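Local coordinates for tautomerase (Bordetella trematum, PDB 6VVR), which is a member of the tautomerase superfamily, built from two consecutive beta-alpha-beta units and assembled as a trimer, at residues 14-19 with 42-47; 25-30 with 36-41; 85-90 with 96-101; 108-111 with 117-120. All coordinates share one frame; numbering follows the deposited sequence.

Interaction 1 (14-19 with 42-47); sequences AAKTAL and LQEYAA
Leu42, midway along strand 39-45, meets helix 13-31 at two places. Its CD2 methyl lies 3.8 Å from Lys16 CB and stays against the lysine chain as far as CD, the two side chains crossing at about a right angle. The other methyl, CD1, faces Leu19 CD2 at 4.3 Å, a looser touch. Leu42 holds CG anti to its backbone N (chi1 179°), beside the carbonyl carbon, and from there the two methyls divide the work between lysine and leucine. Ile7 of strand 2-8 packs on both Lys16 and Leu42, while Leu19 reaches on to Val87 of the second helix.

Two residues on, Glu44 supplies the polar part. Its CB does not aim at the helix, but the chain runs out extended beyond CG and brings the carboxylate to Lys16. The lysine bends at chi3 (-71°), and NZ makes a salt bridge to Glu44 OE2 at 2.7 Å. The ammonium comes from above the carboxylate plane, 80° out of it; Glu44 OE1 is 3.7 Å from the same Lys16 NZ. Asp49 of a neighbouring subunit also packs on Lys16. Past Glu44 the chain turns to other partners, Tyr45 OH bonding to His6 ND1. Leucine and lysine methylene packing next to a salt bridge thus ties helix 13-31 to strand 39-45, the helix and second strand of a beta-alpha-beta unit in the tautomerase fold.

Interaction 2 (25-30 with 36-41); sequences DAVVQS and ASVRAI
Val38 sets its two methyls against Val27 and Val28 of helix 13-31, just where the chain enters strand 39-45 to complete the first beta-alpha-beta unit of the tautomerase fold. The contact is wholly apolar. Val38 CG2 does most of the touching: it lies 3.7 Å from Val27 CG1 and, more loosely, 4.2 Å from Val28 CG2. The second branch, Val38 CG1, rests 4.1 Å from Val27 CB. Val27 and Val38 lie alongside each other, pointing opposite ways, whereas Val28 comes across Val38 at about a right angle. In Val27, CG1 is anti to the backbone N (chi1 177°), and this puts that methyl beside Val38 CG2.

Around this valine group, Leu3 of strand 2-8 and Leu83 of helix 73-91 pack on Val27, Leu35 leans on Val28, and Ser24 touches Val38 from one turn earlier in the helix. Beyond Val38, Arg39 to Ile41 pair antiparallel with a strand of a neighbouring subunit, which carries the sheet on across the interface. The short link from the helix is steadied by Ser37 OG, hydrogen-bonded to Pro34 O. On the helix itself, Ser30 turns its hydroxyl back on the preceding turn. Ser30 OG donates to Ala26 O at 2.9 Å, and the backbone N of Ser30 bonds to that same oxygen from the opposite face of the carbonyl plane.

Interaction 3 (85-90 with 96-101); sequences QAVSAS and KDVRVV
The second beta-alpha-beta unit closes here, where Val98 at the start of strand 98-105 packs against Val87 and Ser88 of helix 73-91. Val98 spreads both branches against the helix. Its CG2 lies 3.8 Å from Val87 CG1, and its CG1 sits 3.9 Å from Val87 CB; the two valines cross obliquely. Both hold CG1 anti to the backbone N, chi1 175° in Val87 and -178° in Val98, which brings Val87 CG1 and Val98 CG1 to 4.0 Å from each other. Ser88 OG touches Val98 CG2 at 4.0 Å in plain packing; its polar partner is Asn84 O, one turn back. Met93 touches both valines, and Val63 of strand 61-68 lies against Val87.

Beside the packing, the chain leading into the strand is braced by its own polar groups. Arg99 NH2 donates twice, to Lys96 O at 2.8 Å and to Val98 O at 2.8 Å. Both oxygens lie close to the guanidinium plane, while the nitrogen stands well above each carbonyl plane. The two bonds should fix the rotation of the guanidinium, which presents its edge to the turn. Lys96 NZ forms a salt bridge with Asp97 OD1 (3.1 Å), approaching on the syn side. The guanidinium of Arg39 of a neighbouring subunit comes close to that of Arg99 although the charges are alike. A buried valine pair between helix end and incoming strand, with the strand edge facing another subunit, belongs to the beta-alpha-beta architecture of the trimeric tautomerases.

Interaction 4 (108-111 with 117-120); sequences TDMG and SAMA
Met110 and Ala118 are joined by the backbone hydrogen bond across this contact: Ala118 N donates to Met110 O at 2.7 Å. The donor stands nearly along the C=O axis (169° at the oxygen), though the hydrogen bond is somewhat bent, with an N-H...O angle of 149°. That oxygen has a second, weaker neighbour in Ser117 CA, a CA-H...O contact of 3.3 Å. Gly111 and Ser117 run their backbones alongside each other as a single beta bridge, CA to CA 4.3 Å.

Side-chain hydrogen bonds fix each piece of the loop separately. Ser117 OG sits between its backbone N and carbonyl carbon (chi1 77°), from where it accepts from Ala120 N at 2.8 Å. This is an ST motif, and it turns the chain just after the bridge. On the other side, Thr108 OG1 donates to Asp109 OD1 at 2.8 Å from above the carboxylate plane. Both pieces belong to the C-terminal segment that follows strand 98-105, the last strand of this tautomerase chain, and they reach over to another subunit: Asp109 OD1 also takes a salt bridge from Lys76 of that neighbour.

The remaining contacts are apolar. Met110 CB meets Ala118 CB at 4.2 Å, with Ile68 of strand 61-68 against both residues. At the exposed margin, Met119 bends at chi2 and chi3, bringing its terminal CE methyl to 3.8 Å from Thr108 CG2, and Val73 of the neighbouring subunit packs on both Thr108 and Met119.

Overall arrangement
Interactions 1 and 2 share helix 13-31 and strand 39-45, with centres about 17 Å apart; along the chain, interaction 2 falls between the two segments of interaction 1. Interaction 3 follows, doing for helix 73-91 and strand 98-105 what interaction 2 does for the first unit, and all three reach the same four-stranded sheet. The two helices meet where Leu19 packs on Val87 and Ser90, and again where Ala26 touches Ala86. Interaction 4 comes last, in the C-terminal loop, its centre about 30 Å from that of interaction 1 and across the chain's centre. All four contacts border other subunits, so the same elements that pack within the chain also line the trimer interfaces.

Interaction 1 (14-19 with 42-47)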
# COMPACT_ATOMS: atom_id res chain seq x y z
N ALA A 14 20.87 11.12 6.77
CA ALA A 14 20.49 12.35 7.45
C ALA A 14 19.35 13.05 6.73
O ALA A 14 18.43 13.59 7.36
CB ALA A 14 21.69 13.28 7.59
N ALA A 15 19.40 13.07 5.40
CA ALA A 15 18.31 13.67 4.63
C ALA A 15 17.02 12.88 4.81
O ALA A 15 15.93 13.47 4.95
CB ALA A 15 18.70 13.74 3.15
N LYS A 16 17.12 11.55 4.83
CA LYS A 16 15.93 10.72 5.01
C LYS A 16 15.38 10.83 6.43
O LYS A 16 14.16 10.82 6.63
CB LYS A 16 16.28 9.27 4.65
CG LYS A 16 16.51 9.05 3.14
CD LYS A 16 16.70 7.58 2.78
CE LYS A 16 18.04 7.04 3.27
NZ LYS A 16 18.16 5.56 3.00
N THR A 17 16.26 10.96 7.43
CA THR A 17 15.82 11.25 8.79
C THR A 17 15.00 12.53 8.85
O THR A 17 13.92 12.56 9.46
CB THR A 17 17.03 11.38 9.72
OG1 THR A 17 17.67 10.11 9.85
CG2 THR A 17 16.60 11.88 11.09
N ALA A 18 15.51 13.60 8.24
CA ALA A 18 14.79 14.87 8.26
C ALA A 18 13.46 14.76 7.53
O ALA A 18 12.48 15.39 7.94
CB ALA A 18 15.65 15.97 7.63
N LEU A 19 13.41 13.95 6.47
CA LEU A 19 12.16 13.76 5.75
C LEU A 19 11.10 13.15 6.66
O LEU A 19 9.96 13.63 6.73
CB LEU A 19 12.39 12.88 4.52
CG LEU A 19 11.12 12.33 3.85
CD1 LEU A 19 10.31 13.47 3.21
CD2 LEU A 19 11.45 11.26 2.82
N LEU A 42 9.53 4.24 5.46
CA LEU A 42 10.18 4.69 4.24
C LEU A 42 10.78 3.52 3.47
O LEU A 42 11.32 2.58 4.06
CB LEU A 42 11.28 5.70 4.58
CG LEU A 42 12.13 6.31 3.47
CD1 LEU A 42 11.26 7.01 2.45
CD2 LEU A 42 13.10 7.29 4.09
N GLN A 43 10.69 3.60 2.14
CA GLN A 43 11.34 2.67 1.24
C GLN A 43 11.99 3.41 0.08
O GLN A 43 11.42 4.39 -0.42
CB GLN A 43 10.36 1.65 0.67
CG GLN A 43 10.54 0.28 1.27
CD GLN A 43 9.27 -0.53 1.21
OE1 GLN A 43 8.31 -0.15 0.54
NE2 GLN A 43 9.25 -1.64 1.93
N GLU A 44 13.15 2.91 -0.36
CA GLU A 44 13.92 3.50 -1.45
C GLU A 44 13.85 2.62 -2.70
O GLU A 44 13.85 1.40 -2.61
CB GLU A 44 15.40 3.66 -1.10
CG GLU A 44 15.77 4.44 0.11
CD GLU A 44 17.28 4.64 0.14
OE1 GLU A 44 18.02 3.68 -0.16
OE2 GLU A 44 17.72 5.77 0.38
N TYR A 45 13.86 3.26 -3.87
CA TYR A 45 13.76 2.56 -5.14
C TYR A 45 14.92 2.93 -6.06
O TYR A 45 15.24 4.11 -6.21
CB TYR A 45 12.45 2.87 -5.87
CG TYR A 45 11.25 2.40 -5.09
CD1 TYR A 45 10.84 3.07 -3.94
CD2 TYR A 45 10.56 1.26 -5.47
CE1 TYR A 45 9.77 2.63 -3.21
CE2 TYR A 45 9.47 0.81 -4.73
CZ TYR A 45 9.09 1.50 -3.61
OH TYR A 45 8.01 1.07 -2.87
N ALA A 46 15.51 1.92 -6.69
CA ALA A 46 16.46 2.17 -7.76
C ALA A 46 15.73 2.76 -8.97
O ALA A 46 14.56 2.48 -9.20
CB ALA A 46 17.17 0.88 -8.15
N ALA A 47 16.45 3.57 -9.75
CA ALA A 47 15.84 4.22 -10.90
C ALA A 47 15.26 3.19 -11.87
O ALA A 47 14.20 3.41 -12.47
CB ALA A 47 16.86 5.11 -11.60

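Interaction 2 (25-30 with 36-41)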
# COMPACT_ATOMS: atom_id res chain seq x y z
N ASP A 25 5.69 16.06 11.38
CA ASP A 25 5.25 17.41 11.73
C ASP A 25 4.22 17.96 10.75
O ASP A 25 3.30 18.68 11.15
CB ASP A 25 6.45 18.36 11.80
CG ASP A 25 6.14 19.62 12.58
OD1 ASP A 25 5.58 19.52 13.71
OD2 ASP A 25 6.41 20.72 12.06
N ALA A 26 4.35 17.63 9.47
CA ALA A 26 3.38 18.12 8.50
C ALA A 26 2.00 17.56 8.78
O ALA A 26 0.99 18.25 8.60
CB ALA A 26 3.82 17.77 7.07
N VAL A 27 1.93 16.31 9.26
CA VAL A 27 0.63 15.73 9.61
C VAL A 27 0.04 16.45 10.81
O VAL A 27 -1.13 16.84 10.81
CB VAL A 27 0.76 14.22 9.89
CG1 VAL A 27 -0.59 13.67 10.33
CG2 VAL A 27 1.28 13.48 8.66
N VAL A 28 0.85 16.64 11.85
CA VAL A 28 0.39 17.31 13.06
C VAL A 28 -0.08 18.72 12.74
O VAL A 28 -1.17 19.14 13.15
CB VAL A 28 1.51 17.30 14.12
CG1 VAL A 28 1.12 18.15 15.33
CG2 VAL A 28 1.83 15.86 14.53
N GLN A 29 0.71 19.48 11.97
CA GLN A 29 0.38 20.89 11.76
C GLN A 29 -0.84 21.05 10.87
O GLN A 29 -1.70 21.91 11.12
CB GLN A 29 1.58 21.63 11.18
CG GLN A 29 2.72 21.89 12.17
CD GLN A 29 2.23 22.40 13.53
OE1 GLN A 29 2.38 21.72 14.54
NE2 GLN A 29 1.64 23.59 13.55
N SER A 30 -0.97 20.21 9.84
CA SER A 30 -1.99 20.46 8.83
C SER A 30 -3.38 20.02 9.28
O SER A 30 -4.36 20.71 8.98
CB SER A 30 -1.61 19.78 7.51
OG SER A 30 -1.70 18.38 7.62
N ALA A 36 0.80 11.01 18.78
CA ALA A 36 0.86 9.57 19.02
C ALA A 36 0.18 8.75 17.92
O ALA A 36 0.42 7.54 17.83
CB ALA A 36 0.23 9.25 20.38
N SER A 37 -0.67 9.37 17.09
CA SER A 37 -1.34 8.63 16.03
C SER A 37 -0.57 8.65 14.72
O SER A 37 -1.05 8.07 13.73
CB SER A 37 -2.74 9.18 15.78
OG SER A 37 -2.68 10.48 15.22
N VAL A 38 0.59 9.31 14.66
CA VAL A 38 1.30 9.57 13.41
C VAL A 38 2.47 8.61 13.29
O VAL A 38 3.37 8.61 14.14
CB VAL A 38 1.78 11.03 13.32
CG1 VAL A 38 2.56 11.26 12.03
CG2 VAL A 38 0.62 12.02 13.44
N ARG A 39 2.48 7.80 12.23
CA ARG A 39 3.58 6.89 11.93
C ARG A 39 3.95 7.03 10.46
O ARG A 39 3.08 7.30 9.62
CB ARG A 39 3.22 5.43 12.22
CG ARG A 39 2.53 5.24 13.55
CD ARG A 39 2.36 3.77 13.91
NE ARG A 39 2.12 3.68 15.34
CZ ARG A 39 2.48 2.66 16.10
NH1 ARG A 39 3.08 1.61 15.56
NH2 ARG A 39 2.26 2.70 17.41
N ALA A 40 5.23 6.86 10.16
CA ALA A 40 5.66 6.86 8.77
C ALA A 40 6.82 5.89 8.60
O ALA A 40 7.71 5.82 9.45
CB ALA A 40 6.07 8.27 8.30
N ILE A 41 6.78 5.12 7.51
CA ILE A 41 7.84 4.19 7.18
C ILE A 41 8.25 4.46 5.75
O ILE A 41 7.43 4.85 4.91
CB ILE A 41 7.41 2.71 7.38
CG1 ILE A 41 6.29 2.31 6.41
CG2 ILE A 41 6.92 2.50 8.80
CD1 ILE A 41 5.77 0.87 6.66

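Interaction 3 (85-90 with 96-101)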
# COMPACT_ATOMS: atom_id res chain seq x y z
N GLN A 85 4.84 19.57 0.14
CA GLN A 85 5.90 20.54 0.42
C GLN A 85 6.97 19.97 1.35
O GLN A 85 8.15 20.29 1.19
CB GLN A 85 5.29 21.83 0.98
CG GLN A 85 4.40 22.59 -0.03
CD GLN A 85 3.51 23.65 0.61
OE1 GLN A 85 3.37 23.70 1.83
NE2 GLN A 85 2.88 24.49 -0.22
N ALA A 86 6.58 19.13 2.31
CA ALA A 86 7.56 18.50 3.19
C ALA A 86 8.53 17.62 2.40
O ALA A 86 9.74 17.63 2.66
CB ALA A 86 6.85 17.68 4.27
N VAL A 87 8.01 16.86 1.44
CA VAL A 87 8.89 16.03 0.61
C VAL A 87 9.81 16.92 -0.23
O VAL A 87 11.03 16.75 -0.24
CB VAL A 87 8.07 15.09 -0.29
CG1 VAL A 87 9.01 14.33 -1.23
CG2 VAL A 87 7.26 14.12 0.55
N SER A 88 9.22 17.87 -0.98
CA SER A 88 10.01 18.73 -1.85
C SER A 88 11.12 19.43 -1.07
O SER A 88 12.26 19.49 -1.54
CB SER A 88 9.11 19.76 -2.53
OG SER A 88 7.96 19.14 -3.04
N ALA A 89 10.80 19.98 0.10
CA ALA A 89 11.81 20.70 0.87
C ALA A 89 12.89 19.76 1.40
O ALA A 89 14.09 20.02 1.25
CB ALA A 89 11.16 21.47 2.01
N SER A 90 12.48 18.65 2.02
CA SER A 90 13.44 17.77 2.68
C SER A 90 14.40 17.12 1.70
O SER A 90 15.57 16.89 2.02
CB SER A 90 12.72 16.69 3.48
OG SER A 90 11.79 17.25 4.38
N LYS A 96 6.41 19.00 -8.56
CA LYS A 96 5.69 18.33 -9.64
C LYS A 96 6.01 16.84 -9.71
O LYS A 96 5.27 16.09 -10.35
CB LYS A 96 6.02 19.00 -10.98
CG LYS A 96 7.46 18.78 -11.45
CD LYS A 96 7.68 19.25 -12.89
CE LYS A 96 9.11 19.00 -13.36
NZ LYS A 96 9.37 17.56 -13.67
N ASP A 97 7.10 16.41 -9.08
CA ASP A 97 7.55 15.03 -9.10
C ASP A 97 7.04 14.22 -7.91
O ASP A 97 7.34 13.03 -7.81
CB ASP A 97 9.08 14.98 -9.13
CG ASP A 97 9.66 15.52 -10.43
OD1 ASP A 97 8.97 15.42 -11.48
OD2 ASP A 97 10.80 16.04 -10.42
N VAL A 98 6.28 14.85 -7.02
CA VAL A 98 5.79 14.23 -5.80
C VAL A 98 4.30 13.98 -5.96
O VAL A 98 3.60 14.77 -6.58
CB VAL A 98 6.06 15.15 -4.59
CG1 VAL A 98 5.60 14.50 -3.29
CG2 VAL A 98 7.54 15.50 -4.52
N ARG A 99 3.82 12.86 -5.40
CA ARG A 99 2.40 12.57 -5.34
C ARG A 99 2.04 12.16 -3.92
O ARG A 99 2.83 11.50 -3.23
CB ARG A 99 2.00 11.46 -6.32
CG ARG A 99 2.04 11.87 -7.79
CD ARG A 99 1.10 13.05 -8.09
NE ARG A 99 1.14 13.41 -9.52
CZ ARG A 99 2.04 14.22 -10.07
NH1 ARG A 99 1.99 14.49 -11.37
NH2 ARG A 99 2.98 14.78 -9.32
N VAL A 100 0.84 12.54 -3.48
CA VAL A 100 0.28 12.16 -2.18
C VAL A 100 -1.07 11.53 -2.42
O VAL A 100 -1.89 12.08 -3.17
CB VAL A 100 0.12 13.38 -1.24
CG1 VAL A 100 -0.45 12.92 0.11
CG2 VAL A 100 1.42 14.12 -1.07
N VAL A 101 -1.33 10.38 -1.79
CA VAL A 101 -2.60 9.67 -1.89
C VAL A 101 -3.15 9.49 -0.48
O VAL A 101 -2.45 8.98 0.40
CB VAL A 101 -2.43 8.30 -2.57
CG1 VAL A 101 -3.78 7.59 -2.65
CG2 VAL A 101 -1.79 8.46 -3.93

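Interaction 4 (108-111 with 117-120)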
# COMPACT_ATOMS: atom_id res chain seq x y z
N THR A 108 -14.38 1.84 11.90
CA THR A 108 -14.50 0.40 12.12
C THR A 108 -13.40 -0.40 11.42
O THR A 108 -13.21 -1.58 11.75
CB THR A 108 -15.85 -0.10 11.62
OG1 THR A 108 -15.98 0.20 10.22
CG2 THR A 108 -17.01 0.53 12.38
N ASP A 109 -12.71 0.20 10.45
CA ASP A 109 -11.72 -0.49 9.62
C ASP A 109 -10.28 -0.17 10.00
O ASP A 109 -9.36 -0.76 9.41
CB ASP A 109 -11.92 -0.11 8.14
CG ASP A 109 -13.31 -0.43 7.62
OD1 ASP A 109 -14.19 -0.85 8.40
OD2 ASP A 109 -13.51 -0.22 6.40
N MET A 110 -10.04 0.77 10.90
CA MET A 110 -8.70 1.21 11.27
C MET A 110 -8.34 0.62 12.63
O MET A 110 -9.05 0.87 13.61
CB MET A 110 -8.61 2.73 11.34
CG MET A 110 -7.33 3.21 11.99
SD MET A 110 -5.97 3.00 10.83
CE MET A 110 -6.30 4.38 9.74
N GLY A 111 -7.24 -0.13 12.69
CA GLY A 111 -6.76 -0.63 13.96
C GLY A 111 -5.97 0.43 14.72
O GLY A 111 -5.35 1.32 14.14
N SER A 117 -10.24 -1.45 17.27
CA SER A 117 -10.49 -0.51 16.19
C SER A 117 -10.50 0.92 16.71
O SER A 117 -10.65 1.17 17.91
CB SER A 117 -11.81 -0.83 15.48
OG SER A 117 -12.93 -0.39 16.23
N ALA A 118 -10.35 1.87 15.79
CA ALA A 118 -10.47 3.27 16.17
C ALA A 118 -11.86 3.58 16.72
O ALA A 118 -11.99 4.39 17.64
CB ALA A 118 -10.17 4.17 14.97
N MET A 119 -12.90 2.94 16.16
CA MET A 119 -14.23 3.08 16.73
C MET A 119 -14.27 2.52 18.15
O MET A 119 -14.87 3.12 19.04
CB MET A 119 -15.27 2.37 15.85
CG MET A 119 -16.72 2.45 16.37
SD MET A 119 -17.25 1.02 17.37
CE MET A 119 -17.64 -0.15 16.06
N ALA A 120 -13.63 1.36 18.36
CA ALA A 120 -13.61 0.76 19.70
C ALA A 120 -12.90 1.65 20.70
O ALA A 120 -13.28 1.70 21.88
CB ALA A 120 -12.92 -0.61 19.64